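Local atomic coordinates of DELTA1-pyrroline-2-carboxylate reductase (Thermococcus litoralis DSM 5473, PDB entry 6T3E), a protein that reduces delta1-pyrroline-2-carboxylate to L-proline with a nicotinamide dinucleotide as hydride donor, probably in the metabolism of L-hydroxyproline. Residues Met78-Ala89 with Gly322-Lys332; Pro105-Leu113 with Ala123-Thr131. One frame throughout, in Å; residues are numbered along the deposited sequence.

Both contacts involve one mixed sheet, in which strands 87-95 and 107-114 are neighbours; their centres lie about 13 Å apart. Contact 1 lays helix 324-341 on the hairpin of strands 73-82 and 87-95; contact 2 is the next hairpin, 107-114 with 121-126, and the start of helix 128-146. They meet where Ala89 CB lies 3.6 Å from Leu113 CD1 and where Ala331 CB lies 3.5 Å from Met125 CE. Each also reaches the active site: Met78 and Gly322 of contact 1 and Thr131 of contact 2 line the proline pocket, while Gly322, Ser106, Val107 and Thr131 adjoin NADH. Lys91, which binds the proline, has partners in both, Asp327 and Thr131.

Contact 1: residues Met78-Ala89 with Gly322-Lys332; sequences MPSYLEDSEALA and GLAIEDAITAK. With NAI (1,4-dihydronicotinamide adenine dinucleotide), chain F; PRO (proline), chain E.
Met78 and Ala324 begin a helix-on-sheet packing, in which helix 324-332 lies across a beta hairpin made by strands 78-82 and 87-89, with a G1 beta bulge where Glu86 and Ala87 face Leu82. The helix axis passes 7.3 Å from that of strand 78-82 and 7.6 Å from that of strand 87-89, close spacings that suit the small residues at the interface: Ala324 and Ala328 on the helix, Ser80, Ala87 and Ala89 on the hairpin. Met78 runs from this packing to the pocket. Its CB rests on Ala324 CB (3.7 Å), its CG continues the extended chain, and SD lies 3.5 Å from O of the bound proline. The bend at chi3 (61°) turns CE against the backbone of Leu323 at the helix start, where it also touches the proline O (3.6 Å) and Asp327 OD2; a flexible, unbranched thioether suits this route. Asp327 has its main polar partners in Arg134 and Lys91, both of which also bind the proline. Gly322 passes close to both ligands, where a CB would run into the proline carboxylate. Farther along, Leu82 and Ile325 cross at about a right angle, CD2 to CG2 at 3.5 Å, and Leu82 also reaches Ile329. Between these ends, Ser80 OG gives a weak hydrogen bond to Ala324 O (3.3 Å) while lying 3.5 Å from Ala328 CB.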
loop_
_atom_site.group_PDB
_atom_site.type_symbol
_atom_site.label_atom_id
_atom_site.label_comp_id
_atom_site.label_asym_id
_atom_site.label_seq_id
_atom_site.Cartn_x
_atom_site.Cartn_y
_atom_site.Cartn_z
ATOM N N MET B 78 0.149 -4.818 0.617
ATOM C CA MET B 78 1.291 -5.637 1.025
ATOM C C MET B 78 2.534 -5.223 0.245
ATOM O O MET B 78 2.888 -5.855 -0.762
ATOM C CB MET B 78 1.008 -7.130 0.817
ATOM C CG MET B 78 -0.306 -7.624 1.427
ATOM S SD MET B 78 -0.756 -9.325 1.015
ATOM C CE MET B 78 0.607 -10.262 1.701
ATOM N N PRO B 79 3.229 -4.184 0.689
ATOM C CA PRO B 79 4.505 -3.809 0.074
ATOM C C PRO B 79 5.703 -4.514 0.699
ATOM O O PRO B 79 5.685 -4.936 1.857
ATOM C CB PRO B 79 4.561 -2.295 0.329
ATOM C CG PRO B 79 3.814 -2.108 1.618
ATOM C CD PRO B 79 2.776 -3.205 1.697
ATOM N N SER B 80 6.751 -4.682 -0.106
ATOM C CA SER B 80 7.977 -5.267 0.424
ATOM C C SER B 80 9.130 -4.976 -0.522
ATOM O O SER B 80 8.937 -4.772 -1.723
ATOM C CB SER B 80 7.857 -6.780 0.659
ATOM O OG SER B 80 7.991 -7.510 -0.544
ATOM N N TYR B 81 10.335 -4.969 0.034
ATOM C CA TYR B 81 11.543 -4.742 -0.741
ATOM C C TYR B 81 12.548 -5.814 -0.365
ATOM O O TYR B 81 12.935 -5.928 0.802
ATOM C CB TYR B 81 12.110 -3.338 -0.491
ATOM C CG TYR B 81 13.434 -3.095 -1.171
ATOM C CD1 TYR B 81 13.682 -3.578 -2.454
ATOM C CD2 TYR B 81 14.442 -2.396 -0.527
ATOM C CE1 TYR B 81 14.905 -3.363 -3.076
ATOM C CE2 TYR B 81 15.666 -2.177 -1.135
ATOM C CZ TYR B 81 15.897 -2.665 -2.405
ATOM O OH TYR B 81 17.120 -2.443 -2.997
ATOM N N LEU B 82 12.956 -6.609 -1.345
ATOM C CA LEU B 82 14.007 -7.597 -1.148
ATOM C C LEU B 82 15.245 -7.069 -1.853
ATOM O O LEU B 82 15.295 -7.022 -3.089
ATOM C CB LEU B 82 13.598 -8.972 -1.671
ATOM C CG LEU B 82 12.181 -9.417 -1.333
ATOM C CD1 LEU B 82 11.984 -10.861 -1.737
ATOM C CD2 LEU B 82 11.912 -9.210 0.147
ATOM N N GLU B 83 16.247 -6.699 -1.057
ATOM C CA GLU B 83 17.346 -5.882 -1.549
ATOM C C GLU B 83 18.369 -6.696 -2.320
ATOM O O GLU B 83 18.917 -6.200 -3.309
ATOM C CB GLU B 83 17.993 -5.145 -0.377
ATOM C CG GLU B 83 16.943 -4.608 0.610
ATOM C CD GLU B 83 17.479 -4.279 1.995
ATOM O OE1 GLU B 83 17.679 -5.224 2.794
ATOM O OE2 GLU B 83 17.666 -3.071 2.291
ATOM N N ASP B 84 18.599 -7.950 -1.932
ATOM C CA ASP B 84 19.481 -8.810 -2.715
ATOM C C ASP B 84 18.861 -9.148 -4.067
ATOM O O ASP B 84 19.509 -9.019 -5.111
ATOM C CB ASP B 84 19.792 -10.086 -1.936
ATOM C CG ASP B 84 20.870 -9.879 -0.901
ATOM O OD1 ASP B 84 21.587 -8.852 -0.978
ATOM O OD2 ASP B 84 20.988 -10.738 0.000
ATOM N N SER B 85 17.601 -9.576 -4.067
ATOM C CA SER B 85 16.906 -9.875 -5.309
ATOM C C SER B 85 16.485 -8.620 -6.059
ATOM O O SER B 85 16.112 -8.717 -7.235
ATOM C CB SER B 85 15.686 -10.758 -5.025
ATOM O OG SER B 85 16.082 -12.103 -4.807
ATOM N N GLU B 86 16.544 -7.458 -5.414
ATOM C CA GLU B 86 16.109 -6.198 -6.014
ATOM C C GLU B 86 14.679 -6.312 -6.537
ATOM O O GLU B 86 14.375 -5.996 -7.687
ATOM C CB GLU B 86 17.070 -5.750 -7.111
ATOM C CG GLU B 86 18.433 -5.353 -6.597
ATOM C CD GLU B 86 18.469 -3.954 -5.993
ATOM O OE1 GLU B 86 17.412 -3.480 -5.519
ATOM O OE2 GLU B 86 19.563 -3.327 -6.000
ATOM N N ALA B 87 13.801 -6.777 -5.660
ATOM C CA ALA B 87 12.376 -6.901 -5.925
ATOM C C ALA B 87 11.664 -5.907 -5.021
ATOM O O ALA B 87 11.635 -6.083 -3.800
ATOM C CB ALA B 87 11.890 -8.327 -5.666
ATOM N N LEU B 88 11.137 -4.843 -5.614
ATOM C CA LEU B 88 10.429 -3.785 -4.893
ATOM C C LEU B 88 8.997 -3.785 -5.420
ATOM O O LEU B 88 8.735 -3.235 -6.496
ATOM C CB LEU B 88 11.105 -2.421 -5.075
ATOM C CG LEU B 88 10.409 -1.224 -4.405
ATOM C CD1 LEU B 88 10.188 -1.432 -2.872
ATOM C CD2 LEU B 88 11.141 0.080 -4.677
ATOM N N ALA B 89 8.082 -4.434 -4.685
ATOM C CA ALA B 89 6.733 -4.681 -5.176
ATOM C C ALA B 89 5.691 -4.456 -4.094
ATOM O O ALA B 89 5.941 -4.652 -2.898
ATOM C CB ALA B 89 6.566 -6.103 -5.712
ATOM N N GLY B 322 -0.182 -15.128 4.659
ATOM C CA GLY B 322 0.363 -14.402 3.524
ATOM C C GLY B 322 1.407 -13.392 3.969
ATOM O O GLY B 322 1.234 -12.680 4.967
ATOM N N LEU B 323 2.507 -13.334 3.235
ATOM C CA LEU B 323 3.573 -12.379 3.504
ATOM C C LEU B 323 4.003 -11.738 2.188
ATOM O O LEU B 323 4.110 -12.419 1.162
ATOM C CB LEU B 323 4.759 -13.050 4.208
ATOM C CG LEU B 323 5.744 -12.105 4.905
ATOM C CD1 LEU B 323 5.071 -11.241 5.963
ATOM C CD2 LEU B 323 6.904 -12.895 5.494
ATOM N N ALA B 324 4.264 -10.429 2.222
ATOM C CA ALA B 324 4.478 -9.679 0.989
ATOM C C ALA B 324 5.716 -10.125 0.221
ATOM O O ALA B 324 5.788 -9.888 -0.992
ATOM C CB ALA B 324 4.570 -8.180 1.287
ATOM N N ILE B 325 6.691 -10.754 0.885
ATOM C CA ILE B 325 7.903 -11.163 0.177
ATOM C C ILE B 325 7.586 -12.213 -0.871
ATOM O O ILE B 325 8.288 -12.317 -1.886
ATOM C CB ILE B 325 8.984 -11.680 1.142
ATOM C CG1 ILE B 325 8.518 -12.945 1.862
ATOM C CG2 ILE B 325 9.385 -10.613 2.107
ATOM C CD1 ILE B 325 9.647 -13.669 2.570
ATOM N N GLU B 326 6.559 -13.032 -0.633
ATOM C CA GLU B 326 6.202 -14.050 -1.610
ATOM C C GLU B 326 5.667 -13.425 -2.893
ATOM O O GLU B 326 5.922 -13.939 -3.989
ATOM C CB GLU B 326 5.190 -15.013 -0.993
ATOM C CG GLU B 326 5.429 -15.258 0.496
ATOM C CD GLU B 326 4.288 -15.979 1.193
ATOM O OE1 GLU B 326 3.112 -15.796 0.816
ATOM O OE2 GLU B 326 4.576 -16.741 2.135
ATOM N N ASP B 327 4.968 -12.296 -2.788
ATOM C CA ASP B 327 4.528 -11.611 -3.994
ATOM C C ASP B 327 5.709 -10.987 -4.726
ATOM O O ASP B 327 5.811 -11.105 -5.951
ATOM C CB ASP B 327 3.477 -10.557 -3.650
ATOM C CG ASP B 327 2.372 -11.105 -2.759
ATOM O OD1 ASP B 327 1.692 -12.075 -3.172
ATOM O OD2 ASP B 327 2.195 -10.569 -1.639
ATOM N N ALA B 328 6.640 -10.366 -3.995
ATOM C CA ALA B 328 7.746 -9.689 -4.671
ATOM C C ALA B 328 8.653 -10.690 -5.380
ATOM O O ALA B 328 9.076 -10.456 -6.514
ATOM C CB ALA B 328 8.542 -8.831 -3.686
ATOM N N ILE B 329 8.969 -11.813 -4.737
ATOM C CA ILE B 329 9.861 -12.778 -5.374
ATOM C C ILE B 329 9.173 -13.433 -6.563
ATOM O O ILE B 329 9.820 -13.767 -7.565
ATOM C CB ILE B 329 10.383 -13.811 -4.354
ATOM C CG1 ILE B 329 11.574 -14.566 -4.942
ATOM C CG2 ILE B 329 9.299 -14.775 -3.936
ATOM C CD1 ILE B 329 12.782 -13.700 -5.134
ATOM N N THR B 330 7.860 -13.639 -6.478
ATOM C CA THR B 330 7.146 -14.212 -7.611
ATOM C C THR B 330 6.941 -13.190 -8.734
ATOM O O THR B 330 7.158 -13.506 -9.911
ATOM C CB THR B 330 5.829 -14.795 -7.115
ATOM O OG1 THR B 330 6.120 -15.819 -6.156
ATOM C CG2 THR B 330 5.033 -15.400 -8.256
ATOM N N ALA B 331 6.613 -11.938 -8.385
ATOM C CA ALA B 331 6.429 -10.908 -9.403
ATOM C C ALA B 331 7.717 -10.631 -10.157
ATOM O O ALA B 331 7.694 -10.462 -11.384
ATOM C CB ALA B 331 5.933 -9.619 -8.766
ATOM N N LYS B 332 8.856 -10.598 -9.454
ATOM C CA LYS B 332 10.107 -10.335 -10.152
ATOM C C LYS B 332 10.523 -11.544 -10.978
ATOM O O LYS B 332 11.006 -11.394 -12.104
ATOM C CB LYS B 332 11.202 -9.958 -9.148
ATOM C CG LYS B 332 12.557 -9.559 -9.761
ATOM C CD LYS B 332 12.671 -8.026 -10.015
ATOM C CE LYS B 332 14.038 -7.599 -10.624
ATOM N NZ LYS B 332 13.933 -6.518 -11.670
HETATM P PA NAI F . -12.868 -19.453 -2.475
HETATM O O1A NAI F . -14.151 -18.743 -2.131
HETATM O O2A NAI F . -12.683 -19.485 -3.980
HETATM O O5B NAI F . -12.789 -20.963 -1.827
HETATM C C5B NAI F . -13.221 -21.044 -0.474
HETATM C C4B NAI F . -13.844 -22.487 -0.223
HETATM O O4B NAI F . -14.074 -22.665 1.036
HETATM C C3B NAI F . -15.218 -22.575 -0.927
HETATM O O3B NAI F . -15.189 -23.603 -1.811
HETATM C C2B NAI F . -16.211 -22.808 0.231
HETATM O O2B NAI F . -17.399 -23.618 -0.235
HETATM C C1B NAI F . -15.488 -23.455 1.101
HETATM N N9A NAI F . -16.031 -23.385 2.430
HETATM C C8A NAI F . -16.389 -22.238 3.012
HETATM N N7A NAI F . -16.847 -22.530 4.225
HETATM C C5A NAI F . -16.770 -23.861 4.394
HETATM C C6A NAI F . -17.114 -24.653 5.463
HETATM N N6A NAI F . -17.678 -24.352 6.765
HETATM N N1A NAI F . -16.946 -25.973 5.398
HETATM C C2A NAI F . -16.420 -26.519 4.274
HETATM N N3A NAI F . -16.078 -25.736 3.221
HETATM C C4A NAI F . -16.265 -24.394 3.293
HETATM O O3 NAI F . -11.657 -18.568 -1.753
HETATM P PN NAI F . -10.050 -19.004 -1.803
HETATM O O1N NAI F . -9.427 -18.079 -2.831
HETATM O O2N NAI F . -9.886 -20.459 -2.142
HETATM O O5D NAI F . -9.388 -18.737 -0.344
HETATM C C5D NAI F . -9.492 -19.743 0.594
HETATM C C4D NAI F . -9.009 -19.186 1.960
HETATM O O4D NAI F . -7.716 -18.926 1.950
HETATM C C3D NAI F . -9.704 -17.847 2.251
HETATM O O3D NAI F . -10.040 -17.800 3.590
HETATM C C2D NAI F . -8.632 -16.782 1.976
HETATM O O2D NAI F . -8.976 -15.526 2.776
HETATM C C1D NAI F . -7.538 -17.378 2.374
HETATM N N1N NAI F . -6.363 -16.833 1.675
HETATM C C2N NAI F . -5.115 -16.603 2.379
HETATM C C3N NAI F . -3.786 -16.498 1.581
HETATM C C7N NAI F . -2.506 -16.925 2.350
HETATM O O7N NAI F . -2.638 -17.351 3.438
HETATM N N7N NAI F . -1.171 -16.796 1.724
HETATM C C4N NAI F . -3.785 -16.625 0.071
HETATM C C5N NAI F . -5.147 -16.327 -0.569
HETATM C C6N NAI F . -6.429 -16.514 0.261
HETATM N N PRO E . -4.875 -12.982 2.488
HETATM C CA PRO E . -4.489 -13.268 1.102
HETATM C C PRO E . -3.111 -12.745 0.705
HETATM O O PRO E . -2.240 -12.465 1.542
HETATM C CB PRO E . -5.579 -12.560 0.298
HETATM C CG PRO E . -6.797 -12.669 1.162
HETATM C CD PRO E . -6.318 -12.697 2.605
HETATM O OXT PRO E . -2.840 -12.588 -0.486
#

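Contact 2: residues Pro105-Leu113 with Ala123-Thr131; sequences PSVLASILL and ALMEGTFIT. With NAI (1,4-dihydronicotinamide adenine dinucleotide), chain F.
Ile111 and Met125 form a hydrogen-bonded pair of an antiparallel beta hairpin whose second strand runs into helix 128-146. Their amides and carbonyls satisfy one another in two nearly straight bonds of 3.0 Å, Ile111 N to Met125 O and Met125 N to Ile111 O. Leu113 and Ala123 repeat the pattern: the N-H of Leu113 points to Ala123 O almost straight, at 172°, and Ala123 N reaches a lone pair of Leu113 O in the carbonyl plane. Beyond Glu126 the strand turns away and the ladder changes. Gly127 N still bonds to Ala109 O, but from well above the carbonyl plane, and a CB on Gly127 would clash with Ala109. The next strand amide, Ala109 N, is taken by a side chain, Thr128 OG1, at 3.3 Å. With OG1 anti to its own carbonyl carbon (chi1 -51°), Thr128 offers the hydroxyl to that amide while CG2 lies against Val107 O, a double use that a beta-branched alcohol allows. A valine in its place would probably keep the methyl packing but leave Ala109 N without its acceptor. At the helix start Glu126 OE1 caps Phe129 N (3.0 Å, 175°), and Gly127 O accepts from both N and OG1 of Thr131. On the face shared with Ile111, Met125 CE curls to 3.7 Å from Ile111 CG2, and Ile111 CD1 reaches Ile130 CG2. Ser106 OG donates to O1A of NADH (2.7 Å). Strand 87-95 flanks strand 107-114 along its other edge, helix 324-341 lies over Ile111, Leu113 and Met125, and Leu112 and Leu124 pack against the second subunit.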
loop_
_atom_site.group_PDB
_atom_site.type_symbol
_atom_site.label_atom_id
_atom_site.label_comp_id
_atom_site.label_asym_id
_atom_site.label_seq_id
_atom_site.Cartn_x
_atom_site.Cartn_y
_atom_site.Cartn_z
ATOM N N PRO B 105 -14.495 -14.171 -8.215
ATOM C CA PRO B 105 -13.702 -14.897 -7.216
ATOM C C PRO B 105 -13.665 -14.150 -5.895
ATOM O O PRO B 105 -13.825 -12.926 -5.842
ATOM C CB PRO B 105 -12.310 -14.975 -7.854
ATOM C CG PRO B 105 -12.519 -14.672 -9.314
ATOM C CD PRO B 105 -13.676 -13.728 -9.357
ATOM N N SER B 106 -13.480 -14.905 -4.809
ATOM C CA SER B 106 -13.394 -14.260 -3.499
ATOM C C SER B 106 -12.176 -13.340 -3.419
ATOM O O SER B 106 -12.248 -12.234 -2.869
ATOM C CB SER B 106 -13.346 -15.315 -2.392
ATOM O OG SER B 106 -14.543 -16.089 -2.373
ATOM N N VAL B 107 -11.068 -13.754 -4.016
ATOM C CA VAL B 107 -9.800 -13.051 -3.879
ATOM C C VAL B 107 -9.412 -12.490 -5.241
ATOM O O VAL B 107 -9.334 -13.226 -6.232
ATOM C CB VAL B 107 -8.713 -13.972 -3.301
ATOM C CG1 VAL B 107 -7.352 -13.350 -3.437
ATOM C CG2 VAL B 107 -9.017 -14.255 -1.839
ATOM N N LEU B 108 -9.223 -11.174 -5.291
ATOM C CA LEU B 108 -8.795 -10.447 -6.474
ATOM C C LEU B 108 -7.576 -9.619 -6.107
ATOM O O LEU B 108 -7.544 -9.003 -5.039
ATOM C CB LEU B 108 -9.935 -9.539 -6.999
ATOM C CG LEU B 108 -11.258 -10.218 -7.396
ATOM C CD1 LEU B 108 -12.297 -9.218 -7.882
ATOM C CD2 LEU B 108 -10.985 -11.278 -8.490
ATOM N N ALA B 109 -6.558 -9.625 -6.967
ATOM C CA ALA B 109 -5.311 -8.954 -6.637
ATOM C C ALA B 109 -4.714 -8.270 -7.865
ATOM O O ALA B 109 -4.981 -8.636 -9.014
ATOM C CB ALA B 109 -4.286 -9.933 -6.036
ATOM N N SER B 110 -3.873 -7.270 -7.588
ATOM C CA SER B 110 -3.032 -6.608 -8.573
ATOM C C SER B 110 -1.664 -6.393 -7.942
ATOM O O SER B 110 -1.570 -6.117 -6.741
ATOM C CB SER B 110 -3.605 -5.258 -9.006
ATOM O OG SER B 110 -4.980 -5.340 -9.306
ATOM N N ILE B 111 -0.607 -6.503 -8.748
ATOM C CA ILE B 111 0.765 -6.379 -8.268
ATOM C C ILE B 111 1.474 -5.308 -9.078
ATOM O O ILE B 111 1.410 -5.321 -10.314
ATOM C CB ILE B 111 1.529 -7.709 -8.361
ATOM C CG1 ILE B 111 0.880 -8.746 -7.440
ATOM C CG2 ILE B 111 3.031 -7.480 -8.055
ATOM C CD1 ILE B 111 1.620 -10.065 -7.351
ATOM N N LEU B 112 2.150 -4.385 -8.381
ATOM C CA LEU B 112 2.912 -3.310 -8.999
ATOM C C LEU B 112 4.387 -3.497 -8.665
ATOM O O LEU B 112 4.752 -3.684 -7.499
ATOM C CB LEU B 112 2.430 -1.927 -8.532
ATOM C CG LEU B 112 3.110 -0.710 -9.198
ATOM C CD1 LEU B 112 2.337 -0.243 -10.431
ATOM C CD2 LEU B 112 3.289 0.453 -8.253
ATOM N N LEU B 113 5.226 -3.475 -9.696
ATOM C CA LEU B 113 6.666 -3.615 -9.562
ATOM C C LEU B 113 7.304 -2.273 -9.861
ATOM O O LEU B 113 7.079 -1.705 -10.938
ATOM C CB LEU B 113 7.205 -4.663 -10.533
ATOM C CG LEU B 113 8.392 -5.522 -10.135
ATOM C CD1 LEU B 113 7.979 -6.428 -9.005
ATOM C CD2 LEU B 113 8.816 -6.335 -11.336
ATOM N N ALA B 123 6.062 -2.308 -13.855
ATOM C CA ALA B 123 5.055 -3.211 -14.391
ATOM C C ALA B 123 3.801 -3.221 -13.526
ATOM O O ALA B 123 3.859 -3.066 -12.304
ATOM C CB ALA B 123 5.595 -4.643 -14.518
ATOM N N LEU B 124 2.667 -3.415 -14.192
ATOM C CA LEU B 124 1.407 -3.755 -13.550
ATOM C C LEU B 124 1.008 -5.135 -14.046
ATOM O O LEU B 124 0.870 -5.338 -15.259
ATOM C CB LEU B 124 0.321 -2.729 -13.869
ATOM C CG LEU B 124 -0.987 -3.017 -13.125
ATOM C CD1 LEU B 124 -0.916 -2.473 -11.711
ATOM C CD2 LEU B 124 -2.172 -2.433 -13.881
ATOM N N MET B 125 0.843 -6.081 -13.113
ATOM C CA MET B 125 0.550 -7.476 -13.427
ATOM C C MET B 125 -0.703 -7.928 -12.693
ATOM O O MET B 125 -0.982 -7.483 -11.575
ATOM C CB MET B 125 1.686 -8.438 -13.021
ATOM C CG MET B 125 3.072 -7.863 -13.023
ATOM S SD MET B 125 4.260 -9.072 -12.415
ATOM C CE MET B 125 3.332 -9.639 -11.035
ATOM N N GLU B 126 -1.448 -8.834 -13.326
ATOM C CA GLU B 126 -2.572 -9.457 -12.643
ATOM C C GLU B 126 -2.063 -10.252 -11.447
ATOM O O GLU B 126 -1.134 -11.057 -11.566
ATOM C CB GLU B 126 -3.350 -10.362 -13.597
ATOM C CG GLU B 126 -4.774 -10.615 -13.146
ATOM C CD GLU B 126 -4.952 -11.961 -12.459
ATOM O OE1 GLU B 126 -3.941 -12.630 -12.158
ATOM O OE2 GLU B 126 -6.118 -12.353 -12.224
ATOM N N GLY B 127 -2.665 -10.026 -10.287
ATOM C CA GLY B 127 -2.110 -10.634 -9.100
ATOM C C GLY B 127 -2.870 -11.841 -8.620
ATOM O O GLY B 127 -2.353 -12.604 -7.803
ATOM N N THR B 128 -4.061 -12.068 -9.175
ATOM C CA THR B 128 -4.919 -13.140 -8.678
ATOM C C THR B 128 -4.263 -14.499 -8.844
ATOM O O THR B 128 -4.251 -15.313 -7.916
ATOM C CB THR B 128 -6.266 -13.123 -9.400
ATOM O OG1 THR B 128 -6.820 -11.803 -9.368
ATOM C CG2 THR B 128 -7.214 -14.071 -8.728
ATOM N N PHE B 129 -3.704 -14.760 -10.024
ATOM C CA PHE B 129 -3.058 -16.044 -10.281
ATOM C C PHE B 129 -1.774 -16.184 -9.472
ATOM O O PHE B 129 -1.474 -17.268 -8.951
ATOM C CB PHE B 129 -2.807 -16.173 -11.783
ATOM C CG PHE B 129 -1.878 -17.282 -12.169
ATOM C CD1 PHE B 129 -2.309 -18.599 -12.182
ATOM C CD2 PHE B 129 -0.582 -17.000 -12.555
ATOM C CE1 PHE B 129 -1.456 -19.616 -12.562
ATOM C CE2 PHE B 129 0.276 -18.007 -12.935
ATOM C CZ PHE B 129 -0.162 -19.317 -12.939
ATOM N N ILE B 130 -1.023 -15.089 -9.332
ATOM C CA ILE B 130 0.215 -15.115 -8.564
ATOM C C ILE B 130 -0.080 -15.317 -7.089
ATOM O O ILE B 130 0.689 -15.969 -6.372
ATOM C CB ILE B 130 1.026 -13.840 -8.811
ATOM C CG1 ILE B 130 1.809 -13.990 -10.108
ATOM C CG2 ILE B 130 1.960 -13.554 -7.629
ATOM C CD1 ILE B 130 1.920 -12.725 -10.849
ATOM N N THR B 131 -1.177 -14.737 -6.602
ATOM C CA THR B 131 -1.544 -14.944 -5.209
ATOM C C THR B 131 -1.761 -16.424 -4.919
ATOM O O THR B 131 -1.187 -16.973 -3.971
ATOM C CB THR B 131 -2.823 -14.168 -4.891
ATOM O OG1 THR B 131 -2.602 -12.762 -5.060
ATOM C CG2 THR B 131 -3.296 -14.457 -3.457
HETATM P PA NAI F . -12.868 -19.453 -2.475
HETATM O O1A NAI F . -14.151 -18.743 -2.131
HETATM O O2A NAI F . -12.683 -19.485 -3.980
HETATM O O5B NAI F . -12.789 -20.963 -1.827
HETATM C C5B NAI F . -13.221 -21.044 -0.474
HETATM C C4B NAI F . -13.844 -22.487 -0.223
HETATM O O4B NAI F . -14.074 -22.665 1.036
HETATM C C3B NAI F . -15.218 -22.575 -0.927
HETATM O O3B NAI F . -15.189 -23.603 -1.811
HETATM C C2B NAI F . -16.211 -22.808 0.231
HETATM O O2B NAI F . -17.399 -23.618 -0.235
HETATM C C1B NAI F . -15.488 -23.455 1.101
HETATM N N9A NAI F . -16.031 -23.385 2.430
HETATM C C8A NAI F . -16.389 -22.238 3.012
HETATM N N7A NAI F . -16.847 -22.530 4.225
HETATM C C5A NAI F . -16.770 -23.861 4.394
HETATM C C6A NAI F . -17.114 -24.653 5.463
HETATM N N6A NAI F . -17.678 -24.352 6.765
HETATM N N1A NAI F . -16.946 -25.973 5.398
HETATM C C2A NAI F . -16.420 -26.519 4.274
HETATM N N3A NAI F . -16.078 -25.736 3.221
HETATM C C4A NAI F . -16.265 -24.394 3.293
HETATM O O3 NAI F . -11.657 -18.568 -1.753
HETATM P PN NAI F . -10.050 -19.004 -1.803
HETATM O O1N NAI F . -9.427 -18.079 -2.831
HETATM O O2N NAI F . -9.886 -20.459 -2.142
HETATM O O5D NAI F . -9.388 -18.737 -0.344
HETATM C C5D NAI F . -9.492 -19.743 0.594
HETATM C C4D NAI F . -9.009 -19.186 1.960
HETATM O O4D NAI F . -7.716 -18.926 1.950
HETATM C C3D NAI F . -9.704 -17.847 2.251
HETATM O O3D NAI F . -10.040 -17.800 3.590
HETATM C C2D NAI F . -8.632 -16.782 1.976
HETATM O O2D NAI F . -8.976 -15.526 2.776
HETATM C C1D NAI F . -7.538 -17.378 2.374
HETATM N N1N NAI F . -6.363 -16.833 1.675
HETATM C C2N NAI F . -5.115 -16.603 2.379
HETATM C C3N NAI F . -3.786 -16.498 1.581
HETATM C C7N NAI F . -2.506 -16.925 2.350
HETATM O O7N NAI F . -2.638 -17.351 3.438
HETATM N N7N NAI F . -1.171 -16.796 1.724
HETATM C C4N NAI F . -3.785 -16.625 0.071
HETATM C C5N NAI F . -5.147 -16.327 -0.569
HETATM C C6N NAI F . -6.429 -16.514 0.261
#